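Local structure of putative protease (Parabacteroides distasonis ATCC 8503, 3KD4) at residues S61-K67 and G109-D115; I147-T153 and S170-K175; R376-A382 and T428-A434. The protein is of unknown function but is probably an exported protein and possibly a hydrolase that cleaves peptide bonds. All coordinates share one frame; numbering follows the deposited sequence.

Contact 1: S61-K67 and G109-D115; sequences SSYTRQK and GATIYLD. With PO4 (phosphate ion), chain C.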
loop_
_atom_site.group_PDB
_atom_site.type_symbol
_atom_site.label_atom_id
_atom_site.label_comp_id
_atom_site.label_asym_id
_atom_site.label_seq_id
_atom_site.Cartn_x
_atom_site.Cartn_y
_atom_site.Cartn_z
ATOM N N SER A 61 -0.505 0.242 32.113
ATOM C CA SER A 61 0.403 1.173 32.654
ATOM C C SER A 61 0.917 2.096 31.529
ATOM O O SER A 61 0.941 1.736 30.345
ATOM C CB SER A 61 1.582 0.465 33.348
ATOM O OG SER A 61 2.279 -0.304 32.392
ATOM N N SER A 62 1.287 3.293 31.945
ATOM C CA SER A 62 1.822 4.326 31.070
ATOM C C SER A 62 2.653 5.296 31.924
ATOM O O SER A 62 2.120 6.026 32.799
ATOM C CB SER A 62 0.707 5.048 30.289
ATOM O OG SER A 62 1.248 6.085 29.428
ATOM N N TYR A 63 3.955 5.261 31.688
ATOM C CA TYR A 63 4.903 6.122 32.380
ATOM C C TYR A 63 6.193 6.283 31.597
ATOM O O TYR A 63 6.488 5.517 30.677
ATOM C CB TYR A 63 5.222 5.600 33.787
ATOM C CG TYR A 63 5.821 4.212 33.870
ATOM C CD1 TYR A 63 5.008 3.066 33.946
ATOM C CD2 TYR A 63 7.185 4.039 33.903
ATOM C CE1 TYR A 63 5.559 1.808 34.035
ATOM C CE2 TYR A 63 7.730 2.796 34.013
ATOM C CZ TYR A 63 6.928 1.686 34.072
ATOM O OH TYR A 63 7.530 0.452 34.160
ATOM N N THR A 64 6.956 7.291 31.986
ATOM C CA THR A 64 8.290 7.516 31.450
ATOM C C THR A 64 9.309 7.316 32.548
ATOM O O THR A 64 9.141 7.847 33.666
ATOM C CB THR A 64 8.417 8.931 30.910
ATOM O OG1 THR A 64 7.421 9.111 29.895
ATOM C CG2 THR A 64 9.839 9.203 30.388
ATOM N N ARG A 65 10.339 6.537 32.245
ATOM C CA ARG A 65 11.452 6.353 33.168
ATOM C C ARG A 65 12.638 7.156 32.702
ATOM O O ARG A 65 13.195 6.898 31.628
ATOM C CB ARG A 65 11.832 4.895 33.301
ATOM C CG ARG A 65 13.005 4.648 34.256
ATOM C CD ARG A 65 13.270 3.137 34.401
ATOM N NE ARG A 65 14.221 2.835 35.482
ATOM C CZ ARG A 65 15.522 3.200 35.521
ATOM N NH1 ARG A 65 16.097 3.915 34.546
ATOM N NH2 ARG A 65 16.275 2.862 36.578
ATOM N N GLN A 66 13.021 8.150 33.499
ATOM C CA GLN A 66 14.197 8.987 33.169
ATOM C C GLN A 66 15.462 8.254 33.535
ATOM O O GLN A 66 15.424 7.312 34.318
ATOM C CB GLN A 66 14.110 10.339 33.879
ATOM C CG GLN A 66 12.827 11.081 33.481
ATOM C CD GLN A 66 12.646 12.407 34.166
ATOM O OE1 GLN A 66 13.223 12.652 35.217
ATOM N NE2 GLN A 66 11.821 13.278 33.574
ATOM N N LYS A 67 16.585 8.692 32.985
ATOM C CA LYS A 67 17.851 7.966 33.140
ATOM C C LYS A 67 18.245 7.801 34.570
ATOM O O LYS A 67 18.813 6.776 34.927
ATOM C CB LYS A 67 19.017 8.675 32.469
ATOM C CG LYS A 67 19.067 8.551 31.011
ATOM C CD LYS A 67 20.416 9.045 30.492
ATOM C CE LYS A 67 21.417 7.905 30.386
ATOM N NZ LYS A 67 22.754 8.438 29.880
ATOM N N GLY A 109 17.456 10.296 26.716
ATOM C CA GLY A 109 17.765 8.993 27.291
ATOM C C GLY A 109 16.675 8.378 28.132
ATOM O O GLY A 109 16.877 7.312 28.744
ATOM N N ALA A 110 15.543 9.065 28.225
ATOM C CA ALA A 110 14.356 8.549 28.913
ATOM C C ALA A 110 13.693 7.431 28.135
ATOM O O ALA A 110 13.839 7.341 26.898
ATOM C CB ALA A 110 13.348 9.668 29.144
ATOM N N THR A 111 12.991 6.559 28.862
ATOM C CA THR A 111 12.328 5.395 28.293
ATOM C C THR A 111 10.850 5.416 28.560
ATOM O O THR A 111 10.409 5.517 29.707
ATOM C CB THR A 111 12.893 4.090 28.846
ATOM O OG1 THR A 111 14.286 4.038 28.550
ATOM C CG2 THR A 111 12.174 2.863 28.235
ATOM N N ILE A 112 10.088 5.353 27.487
ATOM C CA ILE A 112 8.629 5.294 27.542
ATOM C C ILE A 112 8.196 3.873 27.784
ATOM O O ILE A 112 8.599 2.983 27.036
ATOM C CB ILE A 112 8.002 5.737 26.180
ATOM C CG1 ILE A 112 8.298 7.209 25.906
ATOM C CG2 ILE A 112 6.483 5.433 26.133
ATOM C CD1 ILE A 112 8.123 7.634 24.368
ATOM N N TYR A 113 7.321 3.676 28.769
ATOM C CA TYR A 113 6.693 2.371 29.035
ATOM C C TYR A 113 5.205 2.485 28.785
ATOM O O TYR A 113 4.529 3.345 29.363
ATOM C CB TYR A 113 6.886 1.990 30.499
ATOM C CG TYR A 113 8.236 1.473 30.846
ATOM C CD1 TYR A 113 9.327 2.315 30.889
ATOM C CD2 TYR A 113 8.422 0.124 31.175
ATOM C CE1 TYR A 113 10.589 1.860 31.211
ATOM C CE2 TYR A 113 9.717 -0.356 31.520
ATOM C CZ TYR A 113 10.779 0.535 31.539
ATOM O OH TYR A 113 12.059 0.106 31.861
ATOM N N LEU A 114 4.679 1.624 27.939
ATOM C CA LEU A 114 3.238 1.577 27.694
ATOM C C LEU A 114 2.799 0.133 27.520
ATOM O O LEU A 114 3.320 -0.590 26.666
ATOM C CB LEU A 114 2.879 2.362 26.418
ATOM C CG LEU A 114 1.410 2.426 25.999
ATOM C CD1 LEU A 114 0.536 3.095 27.107
ATOM C CD2 LEU A 114 1.229 3.145 24.612
ATOM N N ASP A 115 1.755 -0.232 28.234
ATOM C CA ASP A 115 1.224 -1.592 28.264
ATOM C C ASP A 115 -0.286 -1.456 28.259
ATOM O O ASP A 115 -0.856 -0.822 29.163
ATOM C CB ASP A 115 1.723 -2.276 29.530
ATOM C CG ASP A 115 1.282 -3.746 29.633
ATOM O OD1 ASP A 115 0.514 -4.218 28.772
ATOM O OD2 ASP A 115 1.672 -4.410 30.617
HETATM P P PO4 C . 12.812 -3.537 32.092
HETATM O O1 PO4 C . 13.728 -4.361 32.955
HETATM O O2 PO4 C . 12.326 -2.270 32.809
HETATM O O3 PO4 C . 13.582 -3.180 30.831
HETATM O O4 PO4 C . 11.685 -4.433 31.620
HETATM O O HOH W 1 2.281 -2.971 32.852
HETATM O O HOH W 2 3.548 5.596 28.208
HETATM O O HOH W 3 15.799 5.443 30.393
#
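The carbonyl oxygen of R65 takes two hydrogen bonds, from T111 N at 2.8 Å and, more loosely, from a water shared with G109 O, and a C-H contact from A110 CA. This is one end of an antiparallel pairing of strands 55-65 and 111-120 (strand 71-73 lies outside the first), in which S61, Y63 and R65 form hydrogen-bonded pairs with D115, Y113 and T111. At its middle, Y113 N meets Y63 O at 2.8 Å. The tyrosines meet on the face also carrying S61, R65, T111 and D115. Their rings lie 12° from parallel but slid apart, and it is Y113 CB that sits over the centre of the Y63 ring, 3.6 Å from the centroid. A chi1 of 59° places CG of Y63 between its own N and carbonyl carbon, folding the ring onto Y113, with Y63 OH over the neighbouring ring at 3.1 Å from Y113 CD2. The phosphate, probably from the crystallisation liquor, accepts a bond at O2 from Y113 OH (2.6 Å). A leucine replacing Y113 would probably leave the phosphate without this donor and Y63 OH without the ring beneath it. The chemistry thus sets a partly exposed tyrosine pair, whose Y113 hydroxyl donates to an anion, against a buried face on which T74 and T104 satisfy the hydroxyls of S62 and T64.

Contact 2: I147-T153 and S170-K175; sequences ISVPEGT and SHDGIK. With PO4 (phosphate ion), chain D.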
loop_
_atom_site.group_PDB
_atom_site.type_symbol
_atom_site.label_atom_id
_atom_site.label_comp_id
_atom_site.label_asym_id
_atom_site.label_seq_id
_atom_site.Cartn_x
_atom_site.Cartn_y
_atom_site.Cartn_z
ATOM N N ILE A 147 0.590 -16.282 20.765
ATOM C CA ILE A 147 -0.815 -16.506 20.332
ATOM C C ILE A 147 -1.404 -17.615 21.186
ATOM O O ILE A 147 -0.749 -18.630 21.357
ATOM C CB ILE A 147 -0.889 -16.927 18.869
ATOM C CG1 ILE A 147 -0.295 -15.850 17.947
ATOM C CG2 ILE A 147 -2.371 -17.234 18.438
ATOM C CD1 ILE A 147 0.025 -16.421 16.478
ATOM N N SER A 148 -2.580 -17.400 21.781
ATOM C CA SER A 148 -3.252 -18.421 22.599
ATOM C C SER A 148 -4.639 -18.617 22.085
ATOM O O SER A 148 -5.345 -17.631 21.871
ATOM C CB SER A 148 -3.343 -17.989 24.057
ATOM O OG SER A 148 -2.070 -17.704 24.545
ATOM N N VAL A 149 -5.017 -19.876 21.888
ATOM C CA VAL A 149 -6.349 -20.258 21.414
ATOM C C VAL A 149 -6.788 -21.510 22.204
ATOM O O VAL A 149 -5.949 -22.206 22.804
ATOM C CB VAL A 149 -6.400 -20.520 19.882
ATOM C CG1 VAL A 149 -5.734 -19.374 19.088
ATOM C CG2 VAL A 149 -5.756 -21.862 19.518
ATOM N N PRO A 150 -8.094 -21.803 22.201
ATOM C CA PRO A 150 -8.566 -23.013 22.874
ATOM C C PRO A 150 -8.043 -24.278 22.202
ATOM O O PRO A 150 -7.944 -24.332 20.999
ATOM C CB PRO A 150 -10.107 -22.933 22.760
ATOM C CG PRO A 150 -10.401 -21.513 22.443
ATOM C CD PRO A 150 -9.191 -21.039 21.619
ATOM N N GLU A 151 -7.669 -25.263 23.008
ATOM C CA GLU A 151 -7.334 -26.561 22.458
ATOM C C GLU A 151 -8.466 -27.003 21.572
ATOM O O GLU A 151 -9.643 -26.815 21.892
ATOM C CB GLU A 151 -7.049 -27.594 23.553
ATOM C CG GLU A 151 -5.675 -27.309 24.087
ATOM C CD GLU A 151 -5.189 -28.235 25.160
ATOM O OE1 GLU A 151 -5.991 -29.051 25.709
ATOM O OE2 GLU A 151 -3.971 -28.107 25.456
ATOM N N GLY A 152 -8.094 -27.527 20.431
ATOM C CA GLY A 152 -9.078 -27.977 19.473
ATOM C C GLY A 152 -9.424 -26.967 18.401
ATOM O O GLY A 152 -10.113 -27.332 17.423
ATOM N N THR A 153 -9.001 -25.714 18.576
ATOM C CA THR A 153 -9.183 -24.683 17.576
ATOM C C THR A 153 -8.040 -24.820 16.553
ATOM O O THR A 153 -6.866 -24.944 16.930
ATOM C CB THR A 153 -9.170 -23.249 18.218
ATOM O OG1 THR A 153 -10.337 -23.087 19.041
ATOM C CG2 THR A 153 -9.135 -22.082 17.157
ATOM N N SER A 170 1.189 -25.915 25.812
ATOM C CA SER A 170 -0.186 -26.031 26.192
ATOM C C SER A 170 -0.343 -26.027 27.697
ATOM O O SER A 170 0.542 -26.483 28.456
ATOM C CB SER A 170 -0.848 -27.235 25.550
ATOM O OG SER A 170 -0.322 -28.442 26.047
ATOM N N HIS A 171 -1.478 -25.492 28.125
ATOM C CA HIS A 171 -1.801 -25.400 29.543
ATOM C C HIS A 171 -3.277 -25.079 29.679
ATOM O O HIS A 171 -3.821 -24.310 28.892
ATOM C CB HIS A 171 -0.962 -24.285 30.214
ATOM C CG HIS A 171 -1.328 -22.911 29.750
ATOM N ND1 HIS A 171 -2.259 -22.134 30.410
ATOM C CD2 HIS A 171 -0.961 -22.214 28.642
ATOM C CE1 HIS A 171 -2.445 -21.014 29.726
ATOM N NE2 HIS A 171 -1.648 -21.024 28.666
ATOM N N ASP A 172 -3.921 -25.700 30.659
ATOM C CA ASP A 172 -5.253 -25.298 31.094
ATOM C C ASP A 172 -6.294 -25.299 29.969
ATOM O O ASP A 172 -7.191 -24.473 29.975
ATOM C CB ASP A 172 -5.155 -23.917 31.763
ATOM C CG ASP A 172 -4.110 -23.890 32.883
ATOM O OD1 ASP A 172 -4.343 -24.568 33.946
ATOM O OD2 ASP A 172 -3.036 -23.243 32.683
ATOM N N GLY A 173 -6.185 -26.246 29.042
ATOM C CA GLY A 173 -7.089 -26.347 27.877
ATOM C C GLY A 173 -6.802 -25.308 26.787
ATOM O O GLY A 173 -7.615 -25.095 25.903
ATOM N N ILE A 174 -5.658 -24.625 26.882
ATOM C CA ILE A 174 -5.262 -23.579 25.941
ATOM C C ILE A 174 -3.990 -24.012 25.222
ATOM O O ILE A 174 -3.066 -24.573 25.804
ATOM C CB ILE A 174 -5.005 -22.224 26.645
ATOM C CG1 ILE A 174 -6.280 -21.695 27.314
ATOM C CG2 ILE A 174 -4.420 -21.156 25.658
ATOM C CD1 ILE A 174 -5.992 -20.776 28.486
ATOM N N LYS A 175 -3.959 -23.729 23.934
ATOM C CA LYS A 175 -2.822 -24.004 23.102
ATOM C C LYS A 175 -2.134 -22.637 22.856
ATOM O O LYS A 175 -2.778 -21.677 22.416
ATOM C CB LYS A 175 -3.350 -24.663 21.823
ATOM C CG LYS A 175 -2.518 -24.538 20.624
ATOM C CD LYS A 175 -2.968 -25.517 19.522
ATOM C CE LYS A 175 -4.275 -25.107 18.832
ATOM N NZ LYS A 175 -4.641 -26.103 17.779
HETATM P P PO4 D . -4.968 -29.230 19.783
HETATM O O1 PO4 D . -4.810 -28.842 21.233
HETATM O O2 PO4 D . -5.797 -28.157 19.114
HETATM O O3 PO4 D . -3.608 -29.313 19.132
HETATM O O4 PO4 D . -5.651 -30.568 19.693
HETATM O O HOH W 4 -1.674 -18.930 27.092
HETATM O O HOH W 5 -3.934 -28.214 28.356
#
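Two tight turns meet side by side here: the type I' turn H171-I174 of the hairpin joining strands 167-171 and 174-184, and the type II turn P150-T153 that follows strand 140-150. Next to the turns, strands 140-150 and 174-184 pair antiparallel, V149 and K175 exchanging two backbone hydrogen bonds, of which K175 N to V149 O is the shorter at 2.7 Å. Beyond the pair, E151 N donates to G173 O at 2.9 Å from above the carbonyl plane, tying one turn to the other. K175 does most of the side-chain work. It runs alongside V149, its CE 3.6 Å from V149 CG2, and a bend at chi3 (74°) brings the ammonium to the end of the type II turn. There K175 NZ donates to T153 O at 2.6 Å and also to the phosphate. Phosphate O2 is gripped twice, by K175 NZ and by G152 N, each at 2.7 Å. E151 takes the other direction: its extended chain lies along G173, with OE1 3.6 Å from G173 CA, and a water links E151 OE2 to G173 N. A second water joins S148 OG to H171 NE2. A turn amide and a lysine converging on one oxygen of this probable crystallisation component are consistent with a local anion site, although the nearby E151 carboxylate would probably weaken the positive field, while the short bond to T153 O holds the lysine end in place.

Contact 3: R376-A382 and T428-A434; sequences RSVAISA and TYTVTPA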
loop_
_atom_site.group_PDB
_atom_site.type_symbol
_atom_site.label_atom_id
_atom_site.label_comp_id
_atom_site.label_asym_id
_atom_site.label_seq_id
_atom_site.Cartn_x
_atom_site.Cartn_y
_atom_site.Cartn_z
ATOM N N ARG A 376 4.325 17.074 -27.922
ATOM C CA ARG A 376 4.381 18.471 -27.538
ATOM C C ARG A 376 4.885 19.309 -28.713
ATOM O O ARG A 376 5.705 18.848 -29.517
ATOM C CB ARG A 376 5.326 18.681 -26.356
ATOM C CG ARG A 376 4.903 18.048 -25.072
ATOM C CD ARG A 376 3.780 18.808 -24.397
ATOM N NE ARG A 376 3.439 18.199 -23.118
ATOM C CZ ARG A 376 2.733 17.083 -22.978
ATOM N NH1 ARG A 376 2.269 16.438 -24.052
ATOM N NH2 ARG A 376 2.481 16.607 -21.759
ATOM N N SER A 377 4.388 20.539 -28.806
ATOM C CA SER A 377 4.876 21.493 -29.787
ATOM C C SER A 377 5.658 22.571 -29.069
ATOM O O SER A 377 5.269 23.009 -27.976
ATOM C CB SER A 377 3.720 22.132 -30.554
ATOM O OG SER A 377 3.091 21.158 -31.366
ATOM N N VAL A 378 6.753 23.002 -29.687
ATOM C CA VAL A 378 7.590 24.025 -29.122
ATOM C C VAL A 378 8.024 25.028 -30.192
ATOM O O VAL A 378 8.597 24.659 -31.213
ATOM C CB VAL A 378 8.845 23.401 -28.476
ATOM C CG1 VAL A 378 9.694 24.474 -27.864
ATOM C CG2 VAL A 378 8.441 22.370 -27.424
ATOM N N ALA A 379 7.751 26.298 -29.929
ATOM C CA ALA A 379 8.212 27.398 -30.774
ATOM C C ALA A 379 9.413 28.064 -30.106
ATOM O O ALA A 379 9.478 28.157 -28.886
ATOM C CB ALA A 379 7.083 28.404 -30.977
ATOM N N ILE A 380 10.385 28.496 -30.889
ATOM C CA ILE A 380 11.470 29.296 -30.335
ATOM C C ILE A 380 11.617 30.558 -31.160
ATOM O O ILE A 380 11.798 30.486 -32.381
ATOM C CB ILE A 380 12.837 28.594 -30.357
ATOM C CG1 ILE A 380 12.713 27.141 -29.946
ATOM C CG2 ILE A 380 13.811 29.322 -29.436
ATOM C CD1 ILE A 380 13.930 26.368 -30.249
ATOM N N SER A 381 11.566 31.699 -30.474
ATOM C CA SER A 381 11.701 33.017 -31.110
ATOM C C SER A 381 13.155 33.451 -31.257
ATOM O O SER A 381 14.013 33.055 -30.456
ATOM C CB SER A 381 10.997 34.065 -30.256
ATOM O OG SER A 381 11.783 34.369 -29.116
ATOM N N ALA A 382 13.412 34.300 -32.258
ATOM C CA ALA A 382 14.686 35.018 -32.379
ATOM C C ALA A 382 14.806 36.011 -31.211
ATOM O O ALA A 382 15.890 36.540 -30.957
ATOM C CB ALA A 382 14.784 35.743 -33.728
ATOM N N THR A 428 7.182 12.781 -28.427
ATOM C CA THR A 428 7.581 13.406 -29.680
ATOM C C THR A 428 7.423 14.910 -29.598
ATOM O O THR A 428 6.321 15.406 -29.388
ATOM C CB THR A 428 6.748 12.882 -30.825
ATOM O OG1 THR A 428 6.992 11.483 -30.951
ATOM C CG2 THR A 428 7.113 13.588 -32.158
ATOM N N TYR A 429 8.527 15.640 -29.769
ATOM C CA TYR A 429 8.488 17.098 -29.720
ATOM C C TYR A 429 8.585 17.618 -31.149
ATOM O O TYR A 429 9.408 17.146 -31.916
ATOM C CB TYR A 429 9.649 17.668 -28.907
ATOM C CG TYR A 429 9.679 17.269 -27.462
ATOM C CD1 TYR A 429 10.332 16.110 -27.049
ATOM C CD2 TYR A 429 9.051 18.036 -26.508
ATOM C CE1 TYR A 429 10.344 15.733 -25.714
ATOM C CE2 TYR A 429 9.056 17.674 -25.171
ATOM C CZ TYR A 429 9.710 16.523 -24.777
ATOM O OH TYR A 429 9.710 16.172 -23.448
ATOM N N THR A 430 7.726 18.558 -31.523
ATOM C CA THR A 430 7.889 19.223 -32.799
ATOM C C THR A 430 8.312 20.652 -32.477
ATOM O O THR A 430 7.579 21.410 -31.820
ATOM C CB THR A 430 6.630 19.178 -33.677
ATOM O OG1 THR A 430 6.299 17.810 -33.951
ATOM C CG2 THR A 430 6.880 19.895 -35.009
ATOM N N VAL A 431 9.533 20.969 -32.876
ATOM C CA VAL A 431 10.144 22.218 -32.521
ATOM C C VAL A 431 10.213 23.104 -33.766
ATOM O O VAL A 431 10.767 22.691 -34.787
ATOM C CB VAL A 431 11.564 21.998 -31.960
ATOM C CG1 VAL A 431 12.180 23.334 -31.621
ATOM C CG2 VAL A 431 11.516 21.079 -30.741
ATOM N N THR A 432 9.636 24.300 -33.675
ATOM C CA THR A 432 9.744 25.277 -34.758
ATOM C C THR A 432 10.598 26.470 -34.305
ATOM O O THR A 432 10.119 27.369 -33.615
ATOM C CB THR A 432 8.381 25.736 -35.259
ATOM O OG1 THR A 432 7.623 24.596 -35.685
ATOM C CG2 THR A 432 8.550 26.704 -36.464
ATOM N N PRO A 433 11.884 26.465 -34.668
ATOM C CA PRO A 433 12.725 27.627 -34.345
ATOM C C PRO A 433 12.442 28.844 -35.244
ATOM O O PRO A 433 12.004 28.677 -36.392
ATOM C CB PRO A 433 14.143 27.117 -34.594
ATOM C CG PRO A 433 13.976 26.015 -35.619
ATOM C CD PRO A 433 12.597 25.439 -35.446
ATOM N N ALA A 434 12.736 30.039 -34.728
ATOM C CA ALA A 434 12.673 31.291 -35.514
ATOM C C ALA A 434 13.573 31.233 -36.743
ATOM O O ALA A 434 14.566 30.495 -36.766
ATOM C CB ALA A 434 13.069 32.473 -34.652
#
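R376 N bonds to T428 O at 3.0 Å and R376 O accepts from T430 N at 2.9 Å, T428 and T430 being the residues that flank its parallel partner Y429. V378 repeats the pattern with T430 and T432, its O taking T432 N at 2.7 Å. I380 N continues to T432 O, but the last bond, A434 N to I380 O, is weak. Each of R376 O and V378 O also receives a C-H contact, from Y429 CA and V431 CA. Most apolar contacts lie on the face bearing Y429, V378, V431, I380 and P433, and A382 CB meets A434 CB beyond the strands. The I380 and V431 side chains cross, I380 CD1 lying 3.8 Å from V431 CG1, and R376 CB approaches Y429 CD2 obliquely at the same distance. With chi2 at -75°, the R376 chain bends off the ring, and its guanidinium makes a salt bridge with E374. On the other face S377 and A379 are exposed. Strand 370-380 is outermost in its sheet within this chain, while strand 423-433 lies between it and strand 465-474; strands 389-393 and 501-505 pack on the apolar face through C392, L502 and F504, and Y429 OH reaches P395 O in the adjoining loop.

Overall arrangement
The three contacts follow one another along the chain, each closing before the next opens. Contacts 1 and 2 lie within the DUF3857 range and are antiparallel pairings in one mixed eight-stranded sheet, where strands 23-33 and 6-17 run between their strand pairs; their centres are about 33 Å apart and their nearest atoms about 14 Å. Contact 3, its second segment within the DUF3858 range, is a parallel pairing at the edge of a separate five-stranded sheet, with its centre about 65 Å from that of contact 1 and about 75 Å from that of contact 2. Its nearest atoms are about 47 Å and 51 Å from theirs, consistent with separately built modules.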